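Local coordinates for protein lipase, class 3 (Penicillium roqueforti FM164, PDB 6L7N) that probably hydrolyses the ester bonds of lipids such as triacylglycerols, as a fungal class 3 lipase of the alpha/beta-hydrolase fold, at residues A[108-113]-A[181-186]; A[14-19]-A[264-269]; A[47-52]-A[70-75]. All blocks are in the same frame, centred on the assembly; numbering follows the deposited sequence.

Interaction 1: residues A[108-113]-A[181-186]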
ATOM      1  N   CYS A 108     -16.737 -10.713  -7.335  1.00  9.38           N
ATOM      2  CA  CYS A 108     -15.777 -10.050  -6.462  1.00  8.62           C
ATOM      3  C   CYS A 108     -16.481  -9.246  -5.380  1.00  7.86           C
ATOM      4  O   CYS A 108     -17.409  -8.486  -5.664  1.00  7.04           O
ATOM      5  CB  CYS A 108     -14.864  -9.154  -7.293  1.00  7.36           C
ATOM      6  SG  CYS A 108     -13.991 -10.141  -8.521  1.00  9.80           S
ATOM      7  N   LEU A 109     -16.052  -9.446  -4.138  1.00  8.72           N
ATOM      8  CA  LEU A 109     -16.513  -8.688  -2.982  1.00  9.05           C
ATOM      9  C   LEU A 109     -15.297  -8.077  -2.314  1.00  9.87           C
ATOM     10  O   LEU A 109     -14.258  -8.730  -2.214  1.00  7.83           O
ATOM     11  CB  LEU A 109     -17.251  -9.564  -1.955  1.00  9.15           C
ATOM     12  CG  LEU A 109     -18.553 -10.231  -2.414  1.00 10.19           C
ATOM     13  CD1 LEU A 109     -19.017 -11.234  -1.374  1.00 14.40           C
ATOM     14  CD2 LEU A 109     -19.636  -9.193  -2.703  1.00 15.39           C
ATOM     15  N   ALA A 110     -15.438  -6.840  -1.845  1.00  6.71           N
ATOM     16  CA  ALA A 110     -14.369  -6.130  -1.165  1.00  7.94           C
ATOM     17  C   ALA A 110     -14.769  -5.832   0.276  1.00  7.80           C
ATOM     18  O   ALA A 110     -15.943  -5.870   0.649  1.00 12.04           O
ATOM     19  CB  ALA A 110     -14.015  -4.810  -1.879  1.00  6.44           C
ATOM     20  N   ASP A 111     -13.762  -5.551   1.088  1.00  7.33           N
ATOM     21  CA  ASP A 111     -13.976  -5.061   2.441  1.00  7.20           C
ATOM     22  C   ASP A 111     -14.612  -3.682   2.391  1.00  9.03           C
ATOM     23  O   ASP A 111     -14.080  -2.770   1.753  1.00  6.76           O
ATOM     24  CB  ASP A 111     -12.651  -4.970   3.194  1.00  8.37           C
ATOM     25  CG  ASP A 111     -12.815  -4.433   4.578  1.00 28.64           C
ATOM     26  OD1 ASP A 111     -12.892  -3.188   4.798  1.00 21.68           O
ATOM     27  OD2 ASP A 111     -12.890  -5.275   5.469  1.00 18.71           O
ATOM     28  N   LEU A 112     -15.738  -3.525   3.086  1.00  8.92           N
ATOM     29  CA  LEU A 112     -16.527  -2.302   2.943  1.00  8.44           C
ATOM     30  C   LEU A 112     -15.757  -1.059   3.385  1.00  6.44           C
ATOM     31  O   LEU A 112     -15.868   0.001   2.757  1.00  7.81           O
ATOM     32  CB  LEU A 112     -17.819  -2.430   3.747  1.00  6.99           C
ATOM     33  CG  LEU A 112     -18.661  -1.149   3.833  1.00 10.29           C
ATOM     34  CD1 LEU A 112     -19.134  -0.736   2.438  1.00 15.75           C
ATOM     35  CD2 LEU A 112     -19.819  -1.335   4.796  1.00 12.53           C
ATOM     36  N   GLY A 113     -15.015  -1.148   4.490  1.00 10.32           N
ATOM     37  CA  GLY A 113     -14.314   0.035   4.981  1.00  8.56           C
ATOM     38  C   GLY A 113     -13.297   0.551   3.984  1.00  9.29           C
ATOM     39  O   GLY A 113     -13.256   1.746   3.662  1.00 11.77           O
ATOM     40  N   VAL A 181     -11.922 -14.458  -2.509  1.00  9.87           N
ATOM     41  CA  VAL A 181     -11.144 -15.228  -3.489  1.00  9.70           C
ATOM     42  C   VAL A 181     -11.274 -14.709  -4.920  1.00  8.31           C
ATOM     43  O   VAL A 181     -10.241 -14.613  -5.612  1.00  8.04           O
ATOM     44  CB  VAL A 181     -11.504 -16.717  -3.389  1.00 10.56           C
ATOM     45  CG1 VAL A 181     -10.929 -17.393  -4.530  1.00 19.74           C
ATOM     46  CG2 VAL A 181     -10.925 -17.342  -2.174  1.00 22.56           C
ATOM     47  N   PRO A 182     -12.473 -14.442  -5.464  1.00  5.77           N
ATOM     48  CA  PRO A 182     -12.530 -13.938  -6.843  1.00  7.52           C
ATOM     49  C   PRO A 182     -11.828 -12.613  -6.999  1.00  6.14           C
ATOM     50  O   PRO A 182     -11.151 -12.396  -8.010  1.00  7.27           O
ATOM     51  CB  PRO A 182     -14.025 -13.789  -7.128  1.00  8.57           C
ATOM     52  CG  PRO A 182     -14.649 -13.745  -5.869  1.00 21.32           C
ATOM     53  CD  PRO A 182     -13.801 -14.421  -4.841  1.00 23.88           C
ATOM     54  N   LEU A 183     -11.947 -11.713  -6.022  1.00  5.15           N
ATOM     55  CA  LEU A 183     -11.264 -10.434  -6.224  1.00  7.80           C
ATOM     56  C   LEU A 183      -9.752 -10.601  -6.142  1.00  5.88           C
ATOM     57  O   LEU A 183      -9.020 -10.034  -6.961  1.00  4.21           O
ATOM     58  CB  LEU A 183     -11.750  -9.384  -5.233  1.00  8.02           C
ATOM     59  CG  LEU A 183     -11.158  -7.974  -5.496  1.00 10.15           C
ATOM     60  CD1 LEU A 183     -11.137  -7.662  -6.978  1.00  6.82           C
ATOM     61  CD2 LEU A 183     -11.926  -6.879  -4.793  1.00 15.37           C
ATOM     62  N   ALA A 184      -9.263 -11.350  -5.146  1.00  4.17           N
ATOM     63  CA  ALA A 184      -7.835 -11.642  -5.084  1.00  5.21           C
ATOM     64  C   ALA A 184      -7.332 -12.267  -6.384  1.00  8.25           C
ATOM     65  O   ALA A 184      -6.260 -11.899  -6.883  1.00  7.55           O
ATOM     66  CB  ALA A 184      -7.537 -12.554  -3.887  1.00  5.24           C
ATOM     67  N   LYS A 185      -8.111 -13.180  -6.973  1.00  5.09           N
ATOM     68  CA  LYS A 185      -7.699 -13.803  -8.230  1.00  7.04           C
ATOM     69  C   LYS A 185      -7.654 -12.786  -9.367  1.00  6.39           C
ATOM     70  O   LYS A 185      -6.730 -12.795 -10.192  1.00  6.65           O
ATOM     71  CB  LYS A 185      -8.657 -14.943  -8.562  1.00  6.46           C
ATOM     72  CG  LYS A 185      -8.339 -15.749  -9.794  1.00  6.73           C
ATOM     73  CD  LYS A 185      -9.366 -16.877  -9.916  1.00 12.35           C
ATOM     74  CE  LYS A 185      -9.508 -17.388 -11.338  1.00 19.02           C
ATOM     75  NZ  LYS A 185      -8.435 -18.356 -11.699  1.00 19.44           N
ATOM     76  N   HIS A 186      -8.630 -11.882  -9.408  1.00  4.72           N
ATOM     77  CA  HIS A 186      -8.677 -10.865 -10.461  1.00  7.36           C
ATOM     78  C   HIS A 186      -7.503  -9.890 -10.348  1.00  7.26           C
ATOM     79  O   HIS A 186      -6.801  -9.602 -11.337  1.00  5.28           O
ATOM     80  CB  HIS A 186     -10.017 -10.131 -10.366  1.00  7.06           C
ATOM     81  CG  HIS A 186     -10.167  -8.991 -11.330  1.00 11.09           C
ATOM     82  ND1 HIS A 186     -10.512  -9.175 -12.652  1.00 16.40           N
ATOM     83  CD2 HIS A 186     -10.022  -7.654 -11.163  1.00 14.95           C
ATOM     84  CE1 HIS A 186     -10.572  -8.002 -13.260  1.00 13.36           C
ATOM     85  NE2 HIS A 186     -10.284  -7.060 -12.377  1.00 21.82           N
TER
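Cys-108 lies against the first turn of the helix that starts at Val-181, and the contact is built from van der Waals packing around its sulfur and methylene. Cys-108 SG rests on the helix backbone, 3.6 Å from Leu-183 CA, with Pro-182 CB beside it. Its methylene meets the next side chain along, Cys-108 CB to Leu-183 CB being 3.7 Å. Leu-183 CG, anti to the backbone N (chi1 -174°), is swung toward segment 108-113; from it CD1 meets Cys-108 CB at 4.0 Å and CD2 meets Ala-110 CB at 4.1 Å, close to the carbonyl of Leu-109. Leu-155 of helix 148-161 also touches both Ala-110 and Leu-183.

The disulfide from Cys-108 to Cys-105 closes the short loop 105-108 and fixes SG, but does not join the two segments. In this way the strand 110-111 that leads into helix 112-135 is joined to helix 181-190 at the edge of the lipase fold. The chemistry implies that a sulfur committed to a disulfide serves here as an apolar surface, while the polar link beside it is made by Asn-180 OD1, which holds the backbone N of Leu-109 and of Leu-183.

Interaction 2: residues A[14-19]-A[264-269]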
ATOM      1  N   PHE A  14      12.923   1.214  -2.130  1.00 10.95           N
ATOM      2  CA  PHE A  14      12.685   2.576  -2.594  1.00 13.35           C
ATOM      3  C   PHE A  14      11.218   2.970  -2.460  1.00 13.09           C
ATOM      4  O   PHE A  14      10.894   4.001  -1.858  1.00  9.42           O
ATOM      5  CB  PHE A  14      13.143   2.719  -4.046  1.00 14.92           C
ATOM      6  CG  PHE A  14      12.748   4.023  -4.682  1.00 12.76           C
ATOM      7  CD1 PHE A  14      13.292   5.216  -4.243  1.00 14.19           C
ATOM      8  CD2 PHE A  14      11.836   4.056  -5.718  1.00 11.65           C
ATOM      9  CE1 PHE A  14      12.930   6.415  -4.830  1.00 16.11           C
ATOM     10  CE2 PHE A  14      11.468   5.251  -6.302  1.00  8.72           C
ATOM     11  CZ  PHE A  14      12.020   6.432  -5.858  1.00 11.78           C
ATOM     12  N   TRP A  15      10.311   2.160  -3.016  1.00 11.90           N
ATOM     13  CA  TRP A  15       8.922   2.622  -3.104  1.00 11.22           C
ATOM     14  C   TRP A  15       8.276   2.742  -1.728  1.00  8.36           C
ATOM     15  O   TRP A  15       7.350   3.546  -1.541  1.00  7.76           O
ATOM     16  CB  TRP A  15       8.106   1.707  -4.018  1.00  9.55           C
ATOM     17  CG  TRP A  15       8.564   1.798  -5.435  1.00  7.56           C
ATOM     18  CD1 TRP A  15       9.244   0.848  -6.141  1.00 11.73           C
ATOM     19  CD2 TRP A  15       8.397   2.917  -6.325  1.00  7.62           C
ATOM     20  NE1 TRP A  15       9.507   1.300  -7.415  1.00 13.22           N
ATOM     21  CE2 TRP A  15       9.002   2.567  -7.551  1.00 11.40           C
ATOM     22  CE3 TRP A  15       7.796   4.172  -6.204  1.00 10.53           C
ATOM     23  CZ2 TRP A  15       9.020   3.434  -8.654  1.00  9.63           C
ATOM     24  CZ3 TRP A  15       7.819   5.035  -7.300  1.00 10.35           C
ATOM     25  CH2 TRP A  15       8.421   4.657  -8.506  1.00 10.96           C
ATOM     26  N   VAL A  16       8.765   1.986  -0.744  1.00  8.76           N
ATOM     27  CA  VAL A  16       8.249   2.128   0.609  1.00  6.90           C
ATOM     28  C   VAL A  16       8.444   3.549   1.144  1.00 10.31           C
ATOM     29  O   VAL A  16       7.706   3.982   2.032  1.00  7.41           O
ATOM     30  CB  VAL A  16       8.904   1.087   1.537  1.00 11.83           C
ATOM     31  CG1 VAL A  16      10.335   1.502   1.910  1.00 14.58           C
ATOM     32  CG2 VAL A  16       8.062   0.885   2.782  1.00 10.70           C
ATOM     33  N   GLN A  17       9.406   4.305   0.606  1.00  9.42           N
ATOM     34  CA  GLN A  17       9.634   5.654   1.134  1.00  8.42           C
ATOM     35  C   GLN A  17       8.546   6.651   0.722  1.00  9.07           C
ATOM     36  O   GLN A  17       8.327   7.646   1.421  1.00  7.94           O
ATOM     37  CB  GLN A  17      11.026   6.135   0.711  1.00  7.77           C
ATOM     38  CG  GLN A  17      12.124   5.248   1.298  1.00  7.99           C
ATOM     39  CD  GLN A  17      13.515   5.664   0.854  1.00 18.16           C
ATOM     40  OE1 GLN A  17      13.842   6.848   0.826  1.00 14.55           O
ATOM     41  NE2 GLN A  17      14.335   4.688   0.491  1.00 21.14           N
ATOM     42  N   TYR A  18       7.846   6.413  -0.384  1.00  6.43           N
ATOM     43  CA  TYR A  18       6.664   7.219  -0.677  1.00  7.59           C
ATOM     44  C   TYR A  18       5.534   6.913   0.307  1.00  7.23           C
ATOM     45  O   TYR A  18       4.778   7.813   0.711  1.00  7.71           O
ATOM     46  CB  TYR A  18       6.206   6.963  -2.104  1.00  7.41           C
ATOM     47  CG  TYR A  18       7.050   7.642  -3.159  1.00  7.44           C
ATOM     48  CD1 TYR A  18       6.941   8.997  -3.380  1.00  7.27           C
ATOM     49  CD2 TYR A  18       7.948   6.916  -3.935  1.00 11.02           C
ATOM     50  CE1 TYR A  18       7.696   9.623  -4.359  1.00  7.36           C
ATOM     51  CE2 TYR A  18       8.710   7.536  -4.922  1.00  8.11           C
ATOM     52  CZ  TYR A  18       8.567   8.893  -5.122  1.00  8.44           C
ATOM     53  OH  TYR A  18       9.319   9.546  -6.084  1.00 13.44           O
ATOM     54  N   ALA A  19       5.392   5.642   0.692  1.00  9.34           N
ATOM     55  CA  ALA A  19       4.477   5.327   1.780  1.00  6.20           C
ATOM     56  C   ALA A  19       4.897   6.045   3.054  1.00  7.94           C
ATOM     57  O   ALA A  19       4.057   6.579   3.781  1.00 10.12           O
ATOM     58  CB  ALA A  19       4.419   3.816   2.003  1.00  8.30           C
ATOM     59  N   TYR A 264       9.207  -2.074   7.834  1.00 12.43           N
ATOM     60  CA  TYR A 264       9.188  -2.585   6.465  1.00 11.55           C
ATOM     61  C   TYR A 264      10.273  -1.812   5.728  1.00 11.02           C
ATOM     62  O   TYR A 264       9.983  -0.779   5.122  1.00 11.18           O
ATOM     63  CB  TYR A 264       7.811  -2.413   5.815  1.00  8.95           C
ATOM     64  CG  TYR A 264       6.807  -3.494   6.228  1.00  7.46           C
ATOM     65  CD1 TYR A 264       6.317  -3.557   7.526  1.00  9.70           C
ATOM     66  CD2 TYR A 264       6.363  -4.437   5.312  1.00  7.92           C
ATOM     67  CE1 TYR A 264       5.412  -4.532   7.909  1.00  6.47           C
ATOM     68  CE2 TYR A 264       5.460  -5.417   5.680  1.00  6.56           C
ATOM     69  CZ  TYR A 264       4.993  -5.468   6.978  1.00  7.87           C
ATOM     70  OH  TYR A 264       4.090  -6.447   7.334  1.00  9.49           O
ATOM     71  N   PHE A 265      11.508  -2.322   5.815  1.00 16.46           N
ATOM     72  CA  PHE A 265      12.741  -1.706   5.321  1.00 20.37           C
ATOM     73  C   PHE A 265      13.132  -0.500   6.173  1.00 20.11           C
ATOM     74  O   PHE A 265      14.270  -0.421   6.650  1.00 22.49           O
ATOM     75  CB  PHE A 265      12.622  -1.327   3.839  1.00 15.55           C
ATOM     76  CG  PHE A 265      12.279  -2.485   2.950  1.00 18.41           C
ATOM     77  CD1 PHE A 265      13.220  -3.457   2.671  1.00 23.10           C
ATOM     78  CD2 PHE A 265      11.006  -2.616   2.417  1.00 14.33           C
ATOM     79  CE1 PHE A 265      12.912  -4.536   1.854  1.00 20.86           C
ATOM     80  CE2 PHE A 265      10.676  -3.695   1.616  1.00 10.31           C
ATOM     81  CZ  PHE A 265      11.630  -4.658   1.326  1.00 17.50           C
ATOM     82  N   MET A 266      12.220   0.448   6.358  1.00 15.77           N
ATOM     83  CA  MET A 266      12.418   1.584   7.253  1.00 16.26           C
ATOM     84  C   MET A 266      11.322   1.601   8.306  1.00 19.22           C
ATOM     85  O   MET A 266      10.409   0.770   8.302  1.00 15.85           O
ATOM     86  CB  MET A 266      12.423   2.920   6.496  1.00 20.33           C
ATOM     87  CG  MET A 266      13.548   3.070   5.485  1.00 24.12           C
ATOM     88  SD  MET A 266      13.316   1.948   4.099  1.00 53.11           S
ATOM     89  CE  MET A 266      14.351   2.683   2.847  1.00 32.36           C
ATOM     90  N   LYS A 267      11.425   2.564   9.222  1.00 13.78           N
ATOM     91  CA  LYS A 267      10.316   2.872  10.115  1.00 15.05           C
ATOM     92  C   LYS A 267       9.276   3.626   9.306  1.00 16.01           C
ATOM     93  O   LYS A 267       9.321   4.858   9.233  1.00 15.72           O
ATOM     94  CB  LYS A 267      10.790   3.702  11.305  1.00 14.27           C
ATOM     95  CG  LYS A 267       9.900   3.610  12.511  1.00 18.89           C
ATOM     96  CD  LYS A 267      10.611   4.195  13.717  1.00 27.74           C
ATOM     97  CE  LYS A 267       9.723   5.193  14.406  1.00 24.94           C
ATOM     98  NZ  LYS A 267       8.298   4.782  14.287  1.00 36.52           N
ATOM     99  N   THR A 268       8.335   2.900   8.696  1.00 12.55           N
ATOM    100  CA  THR A 268       7.510   3.517   7.661  1.00 16.72           C
ATOM    101  C   THR A 268       6.638   4.636   8.221  1.00 15.38           C
ATOM    102  O   THR A 268       6.399   5.639   7.542  1.00 14.54           O
ATOM    103  CB  THR A 268       6.640   2.466   6.965  1.00 15.40           C
ATOM    104  OG1 THR A 268       5.480   2.196   7.763  1.00 23.53           O
ATOM    105  CG2 THR A 268       7.409   1.175   6.767  1.00 13.12           C
ATOM    106  N   ASP A 269       6.145   4.492   9.453  1.00 11.42           N
ATOM    107  CA  ASP A 269       5.206   5.469   9.997  1.00 17.11           C
ATOM    108  C   ASP A 269       5.849   6.462  10.960  1.00 20.09           C
ATOM    109  O   ASP A 269       5.148   7.030  11.805  1.00 20.42           O
ATOM    110  CB  ASP A 269       4.028   4.772  10.679  1.00 18.32           C
ATOM    111  CG  ASP A 269       4.401   4.154  12.001  1.00 29.45           C
ATOM    112  OD1 ASP A 269       5.608   3.925  12.243  1.00 22.76           O
ATOM    113  OD2 ASP A 269       3.475   3.881  12.798  1.00 32.25           O
TER
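Val-16 projects from helix 6-22 into a segment without regular secondary structure, 264-269, which turns back on itself: Tyr-264 N donates to Met-266 O at 3.1 Å, and Lys-267 centres an inverse gamma turn. The helix is kinked here, Gln-17 N and Tyr-18 N bonding instead to the carbonyls three residues back. Val-16 spreads its methyls over the curved chain. CG2, anti to the backbone N, lies 3.5 Å from Tyr-264 O and 4.0 Å from Thr-268 CG2; CG1 meets Met-266 SD at 3.7 Å and Phe-265 CB at 4.1 Å. Met-266, bent at chi2 (69°), carries its CE on to the amide of Gln-17, which is held at both ends elsewhere, OE1 by Gln-45 N and NE2 by Asp-13 O. With an alanine in place of Val-16 both methyls go, and Met-266 SD and Thr-268 CG2 would probably lose their common neighbour, setting the thioether free to shift. Tyr-264 sends its hydroxyl away to Asp-201, the presumed acid of a Ser-His-Asp triad with Ser-147 and His-261. The contact thus sets apolar carbon and sulfur against a segment whose backbone is partly bonded to itself, joining the N-terminal helix to the chain just after the presumed catalytic histidine.

Interaction 3: residues A[47-52]-A[70-75]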
ATOM      1  N   GLU A  47      13.434  12.115  -1.509  1.00  9.87           N
ATOM      2  CA  GLU A  47      13.920  13.487  -1.609  1.00  9.36           C
ATOM      3  C   GLU A  47      15.024  13.609  -2.651  1.00 10.17           C
ATOM      4  O   GLU A  47      15.106  14.627  -3.354  1.00 14.14           O
ATOM      5  CB  GLU A  47      14.418  13.964  -0.251  1.00 13.82           C
ATOM      6  CG  GLU A  47      13.320  14.059   0.790  1.00 10.69           C
ATOM      7  CD  GLU A  47      13.873  14.357   2.155  1.00 19.04           C
ATOM      8  OE1 GLU A  47      15.043  14.803   2.225  1.00 20.87           O
ATOM      9  OE2 GLU A  47      13.141  14.154   3.150  1.00 16.26           O
ATOM     10  N   GLU A  48      15.866  12.579  -2.770  1.00 13.61           N
ATOM     11  CA  GLU A  48      16.937  12.567  -3.761  1.00 16.13           C
ATOM     12  C   GLU A  48      16.403  12.610  -5.185  1.00 18.96           C
ATOM     13  O   GLU A  48      17.039  13.200  -6.065  1.00 18.56           O
ATOM     14  CB  GLU A  48      17.819  11.329  -3.566  1.00 18.54           C
ATOM     15  CG  GLU A  48      18.804  11.056  -4.709  1.00 35.63           C
ATOM     16  CD  GLU A  48      19.781  12.197  -4.975  1.00 37.63           C
ATOM     17  OE1 GLU A  48      20.583  12.139  -5.930  1.00 40.06           O
ATOM     18  OE2 GLU A  48      19.776  13.139  -4.195  1.00 42.92           O
ATOM     19  N   ALA A  49      15.247  11.989  -5.436  1.00 15.30           N
ATOM     20  CA  ALA A  49      14.645  12.110  -6.763  1.00 15.24           C
ATOM     21  C   ALA A  49      14.147  13.519  -7.071  1.00 12.74           C
ATOM     22  O   ALA A  49      13.857  13.815  -8.237  1.00 14.60           O
ATOM     23  CB  ALA A  49      13.485  11.119  -6.904  1.00 14.92           C
ATOM     24  N   GLY A  50      14.001  14.383  -6.066  1.00 11.36           N
ATOM     25  CA  GLY A  50      13.414  15.692  -6.311  1.00 13.39           C
ATOM     26  C   GLY A  50      11.909  15.705  -6.500  1.00 15.49           C
ATOM     27  O   GLY A  50      11.345  16.745  -6.847  1.00 14.44           O
ATOM     28  N   ALA A  51      11.235  14.583  -6.271  1.00 13.76           N
ATOM     29  CA  ALA A  51       9.803  14.482  -6.537  1.00 12.55           C
ATOM     30  C   ALA A  51       9.005  15.577  -5.828  1.00 12.41           C
ATOM     31  O   ALA A  51       9.291  15.931  -4.681  1.00 12.76           O
ATOM     32  CB  ALA A  51       9.321  13.097  -6.098  1.00 12.44           C
ATOM     33  N   THR A  52       7.995  16.113  -6.530  1.00 13.06           N
ATOM     34  CA  THR A  52       7.156  17.210  -6.058  1.00  7.93           C
ATOM     35  C   THR A  52       5.680  16.816  -6.050  1.00 14.74           C
ATOM     36  O   THR A  52       5.239  15.963  -6.827  1.00 12.84           O
ATOM     37  CB  THR A  52       7.319  18.452  -6.940  1.00 18.93           C
ATOM     38  OG1 THR A  52       6.872  18.157  -8.266  1.00 19.61           O
ATOM     39  CG2 THR A  52       8.771  18.862  -7.002  1.00 10.53           C
ATOM     40  N   ALA A  70       2.238  12.627  -6.650  1.00  7.93           N
ATOM     41  CA  ALA A  70       3.511  13.295  -6.895  1.00 11.29           C
ATOM     42  C   ALA A  70       4.097  12.807  -8.211  1.00 13.28           C
ATOM     43  O   ALA A  70       3.681  11.781  -8.752  1.00 12.32           O
ATOM     44  CB  ALA A  70       4.517  13.042  -5.771  1.00  8.05           C
ATOM     45  N   VAL A  71       5.064  13.549  -8.738  1.00 10.74           N
ATOM     46  CA  VAL A  71       5.750  13.161  -9.965  1.00 10.89           C
ATOM     47  C   VAL A  71       7.235  13.028  -9.676  1.00 13.31           C
ATOM     48  O   VAL A  71       7.842  13.921  -9.068  1.00 13.77           O
ATOM     49  CB  VAL A  71       5.498  14.148 -11.122  1.00 16.15           C
ATOM     50  CG1 VAL A  71       6.555  13.931 -12.192  1.00 17.54           C
ATOM     51  CG2 VAL A  71       4.098  13.912 -11.749  1.00 21.19           C
ATOM     52  N   ASP A  72       7.809  11.917 -10.128  1.00 11.99           N
ATOM     53  CA  ASP A  72       9.195  11.524  -9.929  1.00 16.89           C
ATOM     54  C   ASP A  72       9.827  11.504 -11.319  1.00 17.03           C
ATOM     55  O   ASP A  72       9.617  10.560 -12.090  1.00 13.55           O
ATOM     56  CB  ASP A  72       9.235  10.164  -9.238  1.00 14.24           C
ATOM     57  CG  ASP A  72      10.626   9.619  -9.063  1.00 19.07           C
ATOM     58  OD1 ASP A  72      11.591  10.110  -9.707  1.00 18.45           O
ATOM     59  OD2 ASP A  72      10.741   8.676  -8.256  1.00 12.34           O
ATOM     60  N   HIS A  73      10.563  12.569 -11.646  1.00 19.77           N
ATOM     61  CA  HIS A  73      11.241  12.665 -12.933  1.00 17.56           C
ATOM     62  C   HIS A  73      12.487  11.799 -13.008  1.00 21.31           C
ATOM     63  O   HIS A  73      12.937  11.473 -14.114  1.00 23.84           O
ATOM     64  CB  HIS A  73      11.610  14.125 -13.213  1.00 20.40           C
ATOM     65  CG  HIS A  73      10.424  15.021 -13.362  1.00 17.77           C
ATOM     66  ND1 HIS A  73       9.545  14.913 -14.416  1.00 19.65           N
ATOM     67  CD2 HIS A  73       9.959  16.026 -12.585  1.00 22.34           C
ATOM     68  CE1 HIS A  73       8.595  15.821 -14.290  1.00 20.08           C
ATOM     69  NE2 HIS A  73       8.820  16.508 -13.184  1.00 23.02           N
ATOM     70  N   ALA A  74      13.069  11.438 -11.869  1.00 16.79           N
ATOM     71  CA  ALA A  74      14.215  10.538 -11.897  1.00 21.59           C
ATOM     72  C   ALA A  74      13.804   9.144 -12.348  1.00 26.17           C
ATOM     73  O   ALA A  74      14.484   8.528 -13.179  1.00 27.15           O
ATOM     74  CB  ALA A  74      14.883  10.494 -10.523  1.00 20.72           C
ATOM     75  N   ASN A  75      12.684   8.636 -11.835  1.00 17.76           N
ATOM     76  CA  ASN A  75      12.236   7.285 -12.150  1.00 19.60           C
ATOM     77  C   ASN A  75      11.060   7.263 -13.121  1.00 16.28           C
ATOM     78  O   ASN A  75      10.489   6.195 -13.360  1.00 15.02           O
ATOM     79  CB  ASN A  75      11.892   6.534 -10.860  1.00 20.61           C
ATOM     80  CG  ASN A  75      13.090   6.412  -9.924  1.00 25.93           C
ATOM     81  OD1 ASN A  75      14.031   5.668 -10.202  1.00 23.02           O
ATOM     82  ND2 ASN A  75      13.065   7.154  -8.820  1.00 20.71           N
TER
HETATM   83  O   HOH W   1      11.568  14.447  -9.577  1.00 16.85           O
HETATM   84  O   HOH W   2       8.489  16.615  -9.562  1.00 19.43           O
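Thr-52 and Val-71 form an antiparallel hydrogen-bonded pair, and the two bonds between them are unequal. Val-71 N gives a sound bond to Thr-52 O (3.1 Å). The return bond, Thr-52 N to Val-71 O, is weak at 3.4 Å. Val-71 O has further company: a water donates to it at 2.8 Å and also bonds Thr-52 OG1, while the CA-H of Ala-51 makes a CA-H...O contact with it.

A second water bridges the two segments where they diverge, donating to Ala-49 O at 2.7 Å and accepting from His-73 N, so the Ala-49 carbonyl has its partner through water. The pairing belongs to the edge of the alpha/beta-hydrolase sheet, whose outermost strand 52-57 runs antiparallel to 66-72. Between helix and strand stands Gly-50, whose positive phi (76°) would jam a CB against the preceding carbonyl.

Asp-72 closes the turn after its strand as an Asx motif. Its CG stands anti to the backbone N (chi1 176°), which brings the carboxylate over to Ala-49 CB and Asn-75. OD1 accepts from Asn-75 N at 2.8 Å, from above the carboxylate plane. OD2 takes a nearly straight bond from Asn-75 ND2 on its syn side and has a second partner in Tyr-18 OH of helix 6-22. Ala-49 CB packs against this carboxylate, 3.5 Å from Asp-72 OD1, and beside the methyl of Ala-74.

In the fold
Interactions 2 and 3 are neighbours, their centres 15 Å apart, and they meet through helix 6-22: besides its tie to the Asx turn, Tyr-18 packs its OH 3.6 Å from Ala-51 CB, while Phe-14 packs on Asn-75. Interaction 1 lies on the other side of the chain's centre, its centre 26 Å from that of interaction 2 and 32 Å from that of interaction 3. Along the chain, interaction 2 spans nearly everything, with interaction 3 and then interaction 1 nested in series inside it. Tyr-18 and Ala-19 also touch strand 140-146. The N-terminal helix therefore links the sheet's edge and centre with the C-terminal segment, while interaction 1 joins the loop and short strand preceding helix 112-135 to helix 181-190.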